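Local coordinates for protein bacterioferritin (Mycobacterium smegmatis str. MC2 155, PDB 3BKN) that probably stores iron in a hollow 24-subunit shell, oxidising Fe(2+) with dioxygen at a di-metal ferroxidase centre, and binds heme b, at residues 15-20 / 98-103; 23-28 / 49-54; 92-97 / 128-133. One frame throughout, in Å; residues are numbered along the deposited sequence.

Contact 1. Residues 15-20 / 98-103. With ZN (zinc ion), chain M.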
loop_
_atom_site.group_PDB
_atom_site.type_symbol
_atom_site.label_atom_id
_atom_site.label_comp_id
_atom_site.label_asym_id
_atom_site.label_seq_id
_atom_site.Cartn_x
_atom_site.Cartn_y
_atom_site.Cartn_z
ATOM N N LEU A 15 0.779 40.953 -33.797
ATOM C CA LEU A 15 1.785 39.894 -33.917
ATOM C C LEU A 15 3.189 40.478 -33.897
ATOM O O LEU A 15 4.067 39.916 -33.229
ATOM C CB LEU A 15 1.608 39.063 -35.206
ATOM C CG LEU A 15 2.527 37.864 -35.342
ATOM C CD1 LEU A 15 2.399 36.904 -34.161
ATOM C CD2 LEU A 15 2.127 37.172 -36.534
ATOM N N THR A 16 3.406 41.580 -34.632
ATOM C CA THR A 16 4.730 42.156 -34.672
ATOM C C THR A 16 5.112 42.602 -33.286
ATOM O O THR A 16 6.246 42.349 -32.853
ATOM C CB THR A 16 4.839 43.299 -35.670
ATOM O OG1 THR A 16 4.718 42.749 -36.979
ATOM C CG2 THR A 16 6.213 44.020 -35.562
ATOM N N SER A 17 4.173 43.225 -32.575
ATOM C CA SER A 17 4.421 43.631 -31.164
ATOM C C SER A 17 4.796 42.454 -30.248
ATOM O O SER A 17 5.761 42.572 -29.480
ATOM C CB SER A 17 3.244 44.376 -30.534
ATOM O OG SER A 17 3.433 45.767 -30.608
ATOM N N GLU A 18 4.065 41.333 -30.332
ATOM C CA GLU A 18 4.461 40.170 -29.555
ATOM C C GLU A 18 5.846 39.633 -29.952
ATOM O O GLU A 18 6.637 39.216 -29.079
ATOM C CB GLU A 18 3.473 39.006 -29.609
ATOM C CG GLU A 18 2.078 39.358 -29.518
ATOM C CD GLU A 18 1.635 39.797 -28.153
ATOM O OE1 GLU A 18 2.336 39.566 -27.154
ATOM O OE2 GLU A 18 0.530 40.358 -28.083
ATOM N N LEU A 19 6.153 39.589 -31.237
ATOM C CA LEU A 19 7.408 38.988 -31.579
ATOM C C LEU A 19 8.506 39.865 -31.053
ATOM O O LEU A 19 9.579 39.355 -30.721
ATOM C CB LEU A 19 7.591 38.794 -33.058
ATOM C CG LEU A 19 6.576 37.863 -33.635
ATOM C CD1 LEU A 19 6.605 38.050 -35.122
ATOM C CD2 LEU A 19 6.861 36.461 -33.246
ATOM N N THR A 20 8.243 41.172 -30.968
ATOM C CA THR A 20 9.233 42.115 -30.473
ATOM C C THR A 20 9.333 41.989 -28.988
ATOM O O THR A 20 10.441 41.981 -28.460
ATOM C CB THR A 20 8.870 43.559 -30.770
ATOM O OG1 THR A 20 8.692 43.742 -32.183
ATOM C CG2 THR A 20 9.977 44.447 -30.306
ATOM N N LEU A 98 -1.549 48.655 -25.552
ATOM C CA LEU A 98 -2.776 49.375 -25.215
ATOM C C LEU A 98 -3.248 50.357 -26.291
ATOM O O LEU A 98 -4.395 50.317 -26.672
ATOM C CB LEU A 98 -2.601 50.135 -23.909
ATOM C CG LEU A 98 -3.189 49.505 -22.668
ATOM C CD1 LEU A 98 -2.456 48.208 -22.348
ATOM C CD2 LEU A 98 -3.079 50.478 -21.538
ATOM N N GLU A 99 -2.379 51.242 -26.766
ATOM C CA GLU A 99 -2.778 52.232 -27.767
ATOM C C GLU A 99 -3.405 51.538 -28.989
ATOM O O GLU A 99 -4.366 52.030 -29.553
ATOM C CB GLU A 99 -1.587 53.095 -28.205
ATOM C CG GLU A 99 -1.169 54.206 -27.253
ATOM C CD GLU A 99 0.220 54.781 -27.593
ATOM O OE1 GLU A 99 0.514 55.015 -28.803
ATOM O OE2 GLU A 99 1.011 54.993 -26.631
ATOM N N ARG A 100 -2.862 50.390 -29.379
ATOM C CA ARG A 100 -3.319 49.662 -30.542
ATOM C C ARG A 100 -4.585 48.856 -30.272
ATOM O O ARG A 100 -5.521 48.949 -31.044
ATOM C CB ARG A 100 -2.205 48.768 -31.061
ATOM C CG ARG A 100 -2.575 47.954 -32.277
ATOM C CD ARG A 100 -1.537 46.834 -32.520
ATOM N NE ARG A 100 -0.160 47.332 -32.688
ATOM C CZ ARG A 100 0.778 47.256 -31.749
ATOM N NH1 ARG A 100 0.494 46.694 -30.578
ATOM N NH2 ARG A 100 2.000 47.738 -31.971
ATOM N N LEU A 101 -4.629 48.103 -29.171
ATOM C CA LEU A 101 -5.770 47.234 -28.868
ATOM C C LEU A 101 -7.052 47.894 -28.359
ATOM O O LEU A 101 -8.182 47.369 -28.556
ATOM C CB LEU A 101 -5.369 46.107 -27.937
ATOM C CG LEU A 101 -4.305 45.249 -28.626
ATOM C CD1 LEU A 101 -3.995 44.002 -27.783
ATOM C CD2 LEU A 101 -4.675 44.919 -30.100
ATOM N N LYS A 102 -6.903 49.044 -27.723
ATOM C CA LYS A 102 -8.053 49.737 -27.216
ATOM C C LYS A 102 -9.015 50.095 -28.354
ATOM O O LYS A 102 -10.166 49.637 -28.322
ATOM C CB LYS A 102 -7.647 50.927 -26.344
ATOM C CG LYS A 102 -7.306 50.514 -24.882
ATOM C CD LYS A 102 -6.716 51.721 -24.134
ATOM C CE LYS A 102 -7.626 52.250 -23.005
ATOM N NZ LYS A 102 -7.657 53.751 -23.001
ATOM N N PRO A 103 -8.548 50.846 -29.397
ATOM C CA PRO A 103 -9.433 50.989 -30.583
ATOM C C PRO A 103 -9.546 49.691 -31.431
ATOM O O PRO A 103 -10.574 49.458 -32.060
ATOM C CB PRO A 103 -8.788 52.129 -31.382
ATOM C CG PRO A 103 -7.357 52.248 -30.907
ATOM C CD PRO A 103 -7.232 51.534 -29.575
HETATM ZN ZN ZN M . 1.552 40.003 -25.415
#

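Contact 2. Residues 23-28 / 49-54. With ZN (zinc ion), chain M; ZN (zinc ion), chain N; HEM (protoporphyrin IX containing Fe), chain T.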
loop_
_atom_site.group_PDB
_atom_site.type_symbol
_atom_site.label_atom_id
_atom_site.label_comp_id
_atom_site.label_asym_id
_atom_site.label_seq_id
_atom_site.Cartn_x
_atom_site.Cartn_y
_atom_site.Cartn_z
ATOM N N ASN A 23 11.532 38.934 -27.840
ATOM C CA ASN A 23 12.947 39.183 -27.906
ATOM C C ASN A 23 13.364 40.151 -26.802
ATOM O O ASN A 23 14.371 39.927 -26.116
ATOM C CB ASN A 23 13.322 39.661 -29.302
ATOM C CG ASN A 23 13.205 38.530 -30.363
ATOM O OD1 ASN A 23 12.468 37.540 -30.165
ATOM N ND2 ASN A 23 13.915 38.682 -31.490
ATOM N N GLN A 24 12.557 41.190 -26.560
ATOM C CA GLN A 24 12.977 42.198 -25.596
ATOM C C GLN A 24 13.051 41.615 -24.203
ATOM O O GLN A 24 14.091 41.747 -23.539
ATOM C CB GLN A 24 12.108 43.439 -25.632
ATOM C CG GLN A 24 12.822 44.662 -25.047
ATOM C CD GLN A 24 12.022 45.950 -25.280
ATOM O OE1 GLN A 24 12.024 46.511 -26.401
ATOM N NE2 GLN A 24 11.319 46.413 -24.236
ATOM N N TYR A 25 11.962 40.970 -23.776
ATOM C CA TYR A 25 11.920 40.267 -22.493
ATOM C C TYR A 25 12.969 39.172 -22.385
ATOM O O TYR A 25 13.715 39.109 -21.405
ATOM C CB TYR A 25 10.569 39.633 -22.279
ATOM C CG TYR A 25 9.482 40.577 -21.852
ATOM C CD1 TYR A 25 9.536 41.209 -20.593
ATOM C CD2 TYR A 25 8.381 40.797 -22.647
ATOM C CE1 TYR A 25 8.549 42.049 -20.171
ATOM C CE2 TYR A 25 7.360 41.642 -22.237
ATOM C CZ TYR A 25 7.439 42.260 -20.992
ATOM O OH TYR A 25 6.414 43.106 -20.533
ATOM N N PHE A 26 13.065 38.311 -23.390
ATOM C CA PHE A 26 13.981 37.211 -23.260
ATOM C C PHE A 26 15.379 37.701 -23.016
ATOM O O PHE A 26 16.041 37.208 -22.098
ATOM C CB PHE A 26 13.928 36.200 -24.411
ATOM C CG PHE A 26 14.641 34.897 -24.084
ATOM C CD1 PHE A 26 14.009 33.911 -23.317
ATOM C CD2 PHE A 26 15.968 34.684 -24.474
ATOM C CE1 PHE A 26 14.670 32.763 -22.987
ATOM C CE2 PHE A 26 16.596 33.542 -24.152
ATOM C CZ PHE A 26 15.951 32.589 -23.421
ATOM N N LEU A 27 15.817 38.677 -23.808
ATOM C CA LEU A 27 17.160 39.270 -23.670
ATOM C C LEU A 27 17.302 39.974 -22.330
ATOM O O LEU A 27 18.334 39.834 -21.692
ATOM C CB LEU A 27 17.458 40.245 -24.800
ATOM C CG LEU A 27 18.741 41.086 -24.828
ATOM C CD1 LEU A 27 19.991 40.250 -24.987
ATOM C CD2 LEU A 27 18.626 42.022 -26.017
ATOM N N HIS A 28 16.280 40.705 -21.879
ATOM C CA HIS A 28 16.361 41.325 -20.565
ATOM C C HIS A 28 16.598 40.256 -19.489
ATOM O O HIS A 28 17.452 40.414 -18.615
ATOM C CB HIS A 28 15.123 42.146 -20.229
ATOM C CG HIS A 28 15.049 43.452 -20.943
ATOM N ND1 HIS A 28 13.869 44.156 -21.073
ATOM C CD2 HIS A 28 16.006 44.192 -21.564
ATOM C CE1 HIS A 28 14.108 45.282 -21.734
ATOM N NE2 HIS A 28 15.398 45.327 -22.046
ATOM N N PHE A 49 7.771 34.052 -22.039
ATOM C CA PHE A 49 6.987 32.905 -22.495
ATOM C C PHE A 49 5.521 33.284 -22.708
ATOM O O PHE A 49 4.866 32.795 -23.616
ATOM C CB PHE A 49 7.126 31.731 -21.550
ATOM C CG PHE A 49 8.486 31.147 -21.509
ATOM C CD1 PHE A 49 9.211 30.966 -22.651
ATOM C CD2 PHE A 49 9.034 30.719 -20.320
ATOM C CE1 PHE A 49 10.478 30.395 -22.621
ATOM C CE2 PHE A 49 10.306 30.147 -20.289
ATOM C CZ PHE A 49 11.021 29.991 -21.469
ATOM N N GLU A 50 5.017 34.178 -21.876
ATOM C CA GLU A 50 3.669 34.674 -22.057
ATOM C C GLU A 50 3.551 35.381 -23.381
ATOM O O GLU A 50 2.539 35.231 -24.030
ATOM C CB GLU A 50 3.228 35.593 -20.906
ATOM C CG GLU A 50 1.933 35.061 -20.218
ATOM C CD GLU A 50 1.212 36.082 -19.353
ATOM O OE1 GLU A 50 1.616 36.248 -18.165
ATOM O OE2 GLU A 50 0.231 36.683 -19.864
ATOM N N GLU A 51 4.580 36.115 -23.805
ATOM C CA GLU A 51 4.554 36.714 -25.118
ATOM C C GLU A 51 4.613 35.682 -26.199
ATOM O O GLU A 51 3.924 35.821 -27.196
ATOM C CB GLU A 51 5.653 37.721 -25.318
ATOM C CG GLU A 51 5.595 38.838 -24.369
ATOM C CD GLU A 51 4.245 39.544 -24.274
ATOM O OE1 GLU A 51 3.324 39.258 -25.071
ATOM O OE2 GLU A 51 4.088 40.390 -23.367
ATOM N N MET A 52 5.440 34.653 -26.022
ATOM C CA MET A 52 5.474 33.560 -26.988
ATOM C C MET A 52 4.083 32.949 -27.180
ATOM O O MET A 52 3.669 32.695 -28.318
ATOM C CB MET A 52 6.459 32.492 -26.573
ATOM C CG MET A 52 7.894 32.903 -26.686
ATOM S SD MET A 52 9.040 31.672 -26.000
ATOM C CE MET A 52 10.249 32.780 -25.237
ATOM N N ARG A 53 3.349 32.742 -26.084
ATOM C CA ARG A 53 1.980 32.248 -26.187
ATOM C C ARG A 53 1.055 33.221 -26.940
ATOM O O ARG A 53 0.267 32.779 -27.799
ATOM C CB ARG A 53 1.433 31.834 -24.834
ATOM C CG ARG A 53 2.151 30.619 -24.267
ATOM C CD ARG A 53 1.674 30.214 -22.856
ATOM N NE ARG A 53 2.262 31.091 -21.858
ATOM C CZ ARG A 53 1.924 31.121 -20.580
ATOM N NH1 ARG A 53 0.996 30.302 -20.107
ATOM N NH2 ARG A 53 2.523 31.978 -19.768
ATOM N N HIS A 54 1.174 34.527 -26.676
ATOM C CA HIS A 54 0.414 35.520 -27.408
ATOM C C HIS A 54 0.655 35.440 -28.932
ATOM O O HIS A 54 -0.303 35.416 -29.737
ATOM C CB HIS A 54 0.779 36.892 -26.907
ATOM C CG HIS A 54 0.245 37.184 -25.559
ATOM N ND1 HIS A 54 0.565 38.331 -24.862
ATOM C CD2 HIS A 54 -0.566 36.457 -24.750
ATOM C CE1 HIS A 54 -0.072 38.320 -23.707
ATOM N NE2 HIS A 54 -0.753 37.186 -23.608
HETATM ZN ZN ZN M . 1.552 40.003 -25.415
HETATM ZN ZN ZN N . 2.958 41.640 -22.225
HETATM C CHA HEM T . 9.422 27.879 -25.549
HETATM C CHB HEM T . 13.335 30.666 -26.336
HETATM C CHC HEM T . 10.971 32.838 -29.945
HETATM C CHD HEM T . 6.979 30.193 -29.088
HETATM C C1A HEM T . 10.782 28.414 -25.455
HETATM C C2A HEM T . 11.749 27.895 -24.496
HETATM C C3A HEM T . 12.908 28.734 -24.741
HETATM C C4A HEM T . 12.457 29.629 -25.805
HETATM C CMA HEM T . 14.244 28.705 -24.071
HETATM C CAA HEM T . 11.584 26.770 -23.516
HETATM C CBA HEM T . 10.847 25.642 -24.225
HETATM C CGA HEM T . 11.567 24.317 -24.152
HETATM O O1A HEM T . 12.536 24.117 -24.910
HETATM O O2A HEM T . 11.150 23.458 -23.349
HETATM C C1B HEM T . 13.031 31.577 -27.425
HETATM C C2B HEM T . 14.026 32.523 -27.931
HETATM C C3B HEM T . 13.242 33.112 -28.995
HETATM C C4B HEM T . 12.015 32.499 -28.993
HETATM C CMB HEM T . 15.428 32.784 -27.476
HETATM C CAB HEM T . 13.693 34.183 -29.899
HETATM C CBB HEM T . 13.064 35.344 -29.915
HETATM C C1C HEM T . 9.630 32.300 -30.087
HETATM C C2C HEM T . 8.708 32.780 -31.125
HETATM C C3C HEM T . 7.531 31.988 -30.871
HETATM C C4C HEM T . 7.893 31.138 -29.728
HETATM C CMC HEM T . 8.861 33.808 -32.197
HETATM C CAC HEM T . 6.292 32.100 -31.663
HETATM C CBC HEM T . 5.203 31.549 -31.213
HETATM C C1D HEM T . 7.298 29.314 -27.970
HETATM C C2D HEM T . 6.335 28.362 -27.454
HETATM C C3D HEM T . 7.115 27.703 -26.417
HETATM C C4D HEM T . 8.340 28.311 -26.452
HETATM C CMD HEM T . 4.918 28.144 -27.904
HETATM C CAD HEM T . 6.672 26.614 -25.493
HETATM C CBD HEM T . 5.323 27.013 -24.921
HETATM C CGD HEM T . 5.390 27.287 -23.443
HETATM O O1D HEM T . 5.034 28.406 -23.035
HETATM O O2D HEM T . 5.783 26.385 -22.689
HETATM N NA HEM T . 11.198 29.437 -26.215
HETATM N NB HEM T . 11.858 31.570 -28.068
HETATM N NC HEM T . 9.150 31.352 -29.282
HETATM N ND HEM T . 8.496 29.266 -27.380
HETATM FE FE HEM T . 10.163 30.420 -27.714
#

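Contact 3. Residues 92-97 / 128-133. With ZN (zinc ion), chain N.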
loop_
_atom_site.group_PDB
_atom_site.type_symbol
_atom_site.label_atom_id
_atom_site.label_comp_id
_atom_site.label_asym_id
_atom_site.label_seq_id
_atom_site.Cartn_x
_atom_site.Cartn_y
_atom_site.Cartn_z
ATOM N N ALA A 92 7.341 50.551 -22.000
ATOM C CA ALA A 92 7.078 51.304 -23.200
ATOM C C ALA A 92 6.362 50.464 -24.278
ATOM O O ALA A 92 5.426 50.953 -24.901
ATOM C CB ALA A 92 8.363 52.027 -23.720
ATOM N N ILE A 93 6.758 49.204 -24.488
ATOM C CA ILE A 93 6.000 48.405 -25.435
ATOM C C ILE A 93 4.627 47.905 -24.972
ATOM O O ILE A 93 3.735 47.689 -25.808
ATOM C CB ILE A 93 6.749 47.255 -26.125
ATOM C CG1 ILE A 93 7.536 46.430 -25.165
ATOM C CG2 ILE A 93 7.635 47.772 -27.310
ATOM C CD1 ILE A 93 8.322 45.396 -25.951
ATOM N N GLU A 94 4.444 47.707 -23.668
ATOM C CA GLU A 94 3.134 47.327 -23.196
ATOM C C GLU A 94 2.162 48.460 -23.442
ATOM O O GLU A 94 1.034 48.201 -23.862
ATOM C CB GLU A 94 3.159 46.883 -21.747
ATOM C CG GLU A 94 4.000 45.648 -21.509
ATOM C CD GLU A 94 3.406 44.382 -22.107
ATOM O OE1 GLU A 94 2.327 44.416 -22.755
ATOM O OE2 GLU A 94 4.030 43.320 -21.938
ATOM N N TYR A 95 2.604 49.705 -23.249
ATOM C CA TYR A 95 1.755 50.873 -23.526
ATOM C C TYR A 95 1.412 50.991 -24.986
ATOM O O TYR A 95 0.291 51.390 -25.317
ATOM C CB TYR A 95 2.345 52.183 -23.020
ATOM C CG TYR A 95 1.931 52.421 -21.619
ATOM C CD1 TYR A 95 0.565 52.471 -21.276
ATOM C CD2 TYR A 95 2.867 52.585 -20.611
ATOM C CE1 TYR A 95 0.146 52.691 -19.941
ATOM C CE2 TYR A 95 2.465 52.796 -19.261
ATOM C CZ TYR A 95 1.109 52.843 -18.947
ATOM O OH TYR A 95 0.706 53.044 -17.655
ATOM N N GLU A 96 2.351 50.651 -25.877
ATOM C CA GLU A 96 2.021 50.660 -27.306
ATOM C C GLU A 96 0.956 49.628 -27.614
ATOM O O GLU A 96 0.092 49.887 -28.453
ATOM C CB GLU A 96 3.224 50.470 -28.200
ATOM C CG GLU A 96 4.132 51.668 -28.116
ATOM C CD GLU A 96 5.515 51.437 -28.709
ATOM O OE1 GLU A 96 6.028 50.277 -28.663
ATOM O OE2 GLU A 96 6.073 52.452 -29.199
ATOM N N VAL A 97 0.985 48.494 -26.919
ATOM C CA VAL A 97 -0.037 47.499 -27.112
ATOM C C VAL A 97 -1.429 48.030 -26.719
ATOM O O VAL A 97 -2.372 47.910 -27.498
ATOM C CB VAL A 97 0.356 46.174 -26.468
ATOM C CG1 VAL A 97 -0.827 45.229 -26.430
ATOM C CG2 VAL A 97 1.520 45.573 -27.266
ATOM N N GLU A 128 -2.328 44.398 -19.510
ATOM C CA GLU A 128 -2.610 45.379 -18.449
ATOM C C GLU A 128 -1.995 44.854 -17.164
ATOM O O GLU A 128 -1.448 45.608 -16.378
ATOM C CB GLU A 128 -4.100 45.637 -18.281
ATOM C CG GLU A 128 -4.723 46.451 -19.396
ATOM C CD GLU A 128 -6.202 46.866 -19.144
ATOM O OE1 GLU A 128 -6.568 47.172 -17.981
ATOM O OE2 GLU A 128 -7.008 46.941 -20.112
ATOM N N THR A 129 -2.010 43.549 -16.976
ATOM C CA THR A 129 -1.353 42.975 -15.829
ATOM C C THR A 129 0.186 43.155 -15.835
ATOM O O THR A 129 0.776 43.436 -14.779
ATOM C CB THR A 129 -1.827 41.516 -15.642
ATOM O OG1 THR A 129 -3.188 41.563 -15.203
ATOM C CG2 THR A 129 -1.002 40.752 -14.598
ATOM N N HIS A 130 0.814 43.029 -17.005
ATOM C CA HIS A 130 2.239 43.283 -17.138
ATOM C C HIS A 130 2.491 44.731 -16.794
ATOM O O HIS A 130 3.404 45.022 -16.043
ATOM C CB HIS A 130 2.809 42.974 -18.537
ATOM C CG HIS A 130 2.833 41.511 -18.913
ATOM N ND1 HIS A 130 3.182 41.072 -20.183
ATOM C CD2 HIS A 130 2.516 40.389 -18.210
ATOM C CE1 HIS A 130 3.095 39.750 -20.240
ATOM N NE2 HIS A 130 2.680 39.311 -19.061
ATOM N N ILE A 131 1.672 45.640 -17.304
ATOM C CA ILE A 131 1.826 47.065 -16.992
ATOM C C ILE A 131 1.743 47.320 -15.509
ATOM O O ILE A 131 2.527 48.068 -14.979
ATOM C CB ILE A 131 0.783 47.968 -17.734
ATOM C CG1 ILE A 131 1.085 47.983 -19.237
ATOM C CG2 ILE A 131 0.768 49.398 -17.168
ATOM C CD1 ILE A 131 -0.086 48.355 -20.086
ATOM N N ASP A 132 0.776 46.711 -14.843
ATOM C CA ASP A 132 0.637 46.843 -13.409
ATOM C C ASP A 132 1.905 46.378 -12.692
ATOM O O ASP A 132 2.429 47.100 -11.826
ATOM C CB ASP A 132 -0.566 46.035 -12.920
ATOM C CG ASP A 132 -0.867 46.273 -11.443
ATOM O OD1 ASP A 132 -0.849 47.464 -11.029
ATOM O OD2 ASP A 132 -1.107 45.281 -10.697
ATOM N N TYR A 133 2.423 45.193 -13.063
ATOM C CA TYR A 133 3.629 44.684 -12.435
ATOM C C TYR A 133 4.791 45.680 -12.605
ATOM O O TYR A 133 5.452 46.058 -11.641
ATOM C CB TYR A 133 3.966 43.296 -12.968
ATOM C CG TYR A 133 5.399 42.918 -12.693
ATOM C CD1 TYR A 133 5.836 42.629 -11.387
ATOM C CD2 TYR A 133 6.348 42.899 -13.737
ATOM C CE1 TYR A 133 7.184 42.274 -11.145
ATOM C CE2 TYR A 133 7.678 42.548 -13.504
ATOM C CZ TYR A 133 8.092 42.247 -12.213
ATOM O OH TYR A 133 9.416 41.971 -12.000
HETATM ZN ZN ZN N . 2.958 41.640 -22.225
#

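Contact 1. Residues 15-20 / 98-103
R100 leaves its helix with CG trans to the backbone N (chi1 180°), runs straight on through CD, and then bends at chi3 (-58°), which carries the guanidinium across to S17. The serine side chain points to meet it, and the two residues alone make the direct contact between 15-20 and 98-103, whose backbones stay well apart: the nearest CA atoms, those of S17 and R100, are 9.8 Å from each other. NH2 of R100 donates a weak hydrogen bond to S17 OG at 2.8 Å, bent to 120° at the hydrogen. NH1 lies 3.1 Å from the same OG, and the hydroxyl sits obliquely to the guanidinium plane. Helices 5-34 and 83-110 run antiparallel here as neighbours in the ferritin four-helix bundle, and the long arginine bridges the gap between them, with F75, in the long loop between helices 38-64 and 83-110, touching both S17 and R100. One residue along from S17, E18, its chain bent about the CB-CG bond, turns its carboxylate into the bundle and binds a zinc ion through OE1 at 2.0 Å. Its other oxygen, OE2, is hydrogen-bonded to Q14, whose amide oxygen also takes a weak bond from R100 NH1. NH1 of R100 and OE2 of E18 themselves stay 6.8 Å apart.

Contact 2. Residues 23-28 / 49-54
Y25 and E51 meet by van der Waals contact: ring atom CE2 lies 3.7 Å from E51 OE2, CD2 and CE2 rest near E51 CG, and ring and carboxylate planes are only 15° apart. The tyrosine hydroxyl is engaged elsewhere, by E94 of helix 83-110. The apolar touch is looser, with CD1 of F26 4.4 Å from the CE methyl of M52. Metal bonds dominate the polar side. E51 bends at chi2 (-52°), presenting both oxygens to the core of the bundle, where OE1 binds one zinc ion at 1.9 Å and OE2 the other at 2.0 Å. H54, a helical turn further on, adds its ND1 to the zinc held by OE1; E18 and E127 complete that site. Heme contacts form the third group. The sulfur SD of M52 binds the heme iron at 2.4 Å, and M52 of a neighbouring subunit supplies another axial sulfur. F26 lays one ring face over the heme methyl CMB, 3.5 Å above the ring plane and towards its rim, while CE1 of F49 comes to 3.4 Å from C2A of the porphyrin. This pairing of helices 5-34 and 38-64 thus serves two metal centres from consecutive residues: E51 is a bridging carboxylate, one oxygen on each zinc ion of the ferroxidase-type site, and M52 gives the heme the bis-methionine ligation, shared across the subunit dimer, that marks bacterioferritins.

Contact 3. Residues 92-97 / 128-133
E94 OE2 is gripped from two directions: it binds a zinc ion at 2.0 Å and is hydrogen-bonded to the hydroxyl of Y25 on helix 5-34. H130 faces it across the contact and binds the same zinc through ND1 at 2.1 Å. The two ligand atoms, E94 OE2 and H130 ND1, lie 3.0 Å apart because they share the metal, not because they bond to each other. The carboxylate stands steeply to the imidazole, the planes 77° apart, with OE2 at the ring edge near its plane. A bend at chi2 (-69°) swings the carboxylate of E94 to the zinc. At the ring nitrogen away from the metal, H130 NE2 makes a weak hydrogen bond to E50, a second-shell partner that probably helps to fix the ring's rotation. Beside the site the contact is apolar: I131 sets CG1 3.4 Å from E94 CB, reaches CG2 to 3.7 Å from the OH of Y95, itself hydrogen-bonded to E135, and places CD1 over one face of the tyrosine ring, towards its rim. Helices 83-110 and 114-144 follow each other in the chain; the axes of 92-97 and 128-133 run roughly antiparallel, at 147°, and approach to 9.5 Å. E51 and E127 supply the remaining ligands, so the zinc has three carboxylates and one histidine around it, a set consistent with the second iron position of a ferroxidase centre.

How the contacts relate
From the N terminus, helix 5-34 supplies the first segments of contacts 1 and 2. Contact 2 closes first, joining this helix to the next one, 38-64, and its loop lies wholly within the longer one that contact 1 closes when 98-103 returns to 15-20. Contact 3 opens at 92-97, before contact 1 has closed, and ends on helix 114-144, so these two cross, whereas contacts 2 and 3 follow in series. Together they tie all four long helices into one bundle. Contacts 1 and 2 meet at one zinc ion, 2 and 3 at the other, and L98 packs on I131 between contacts 1 and 3.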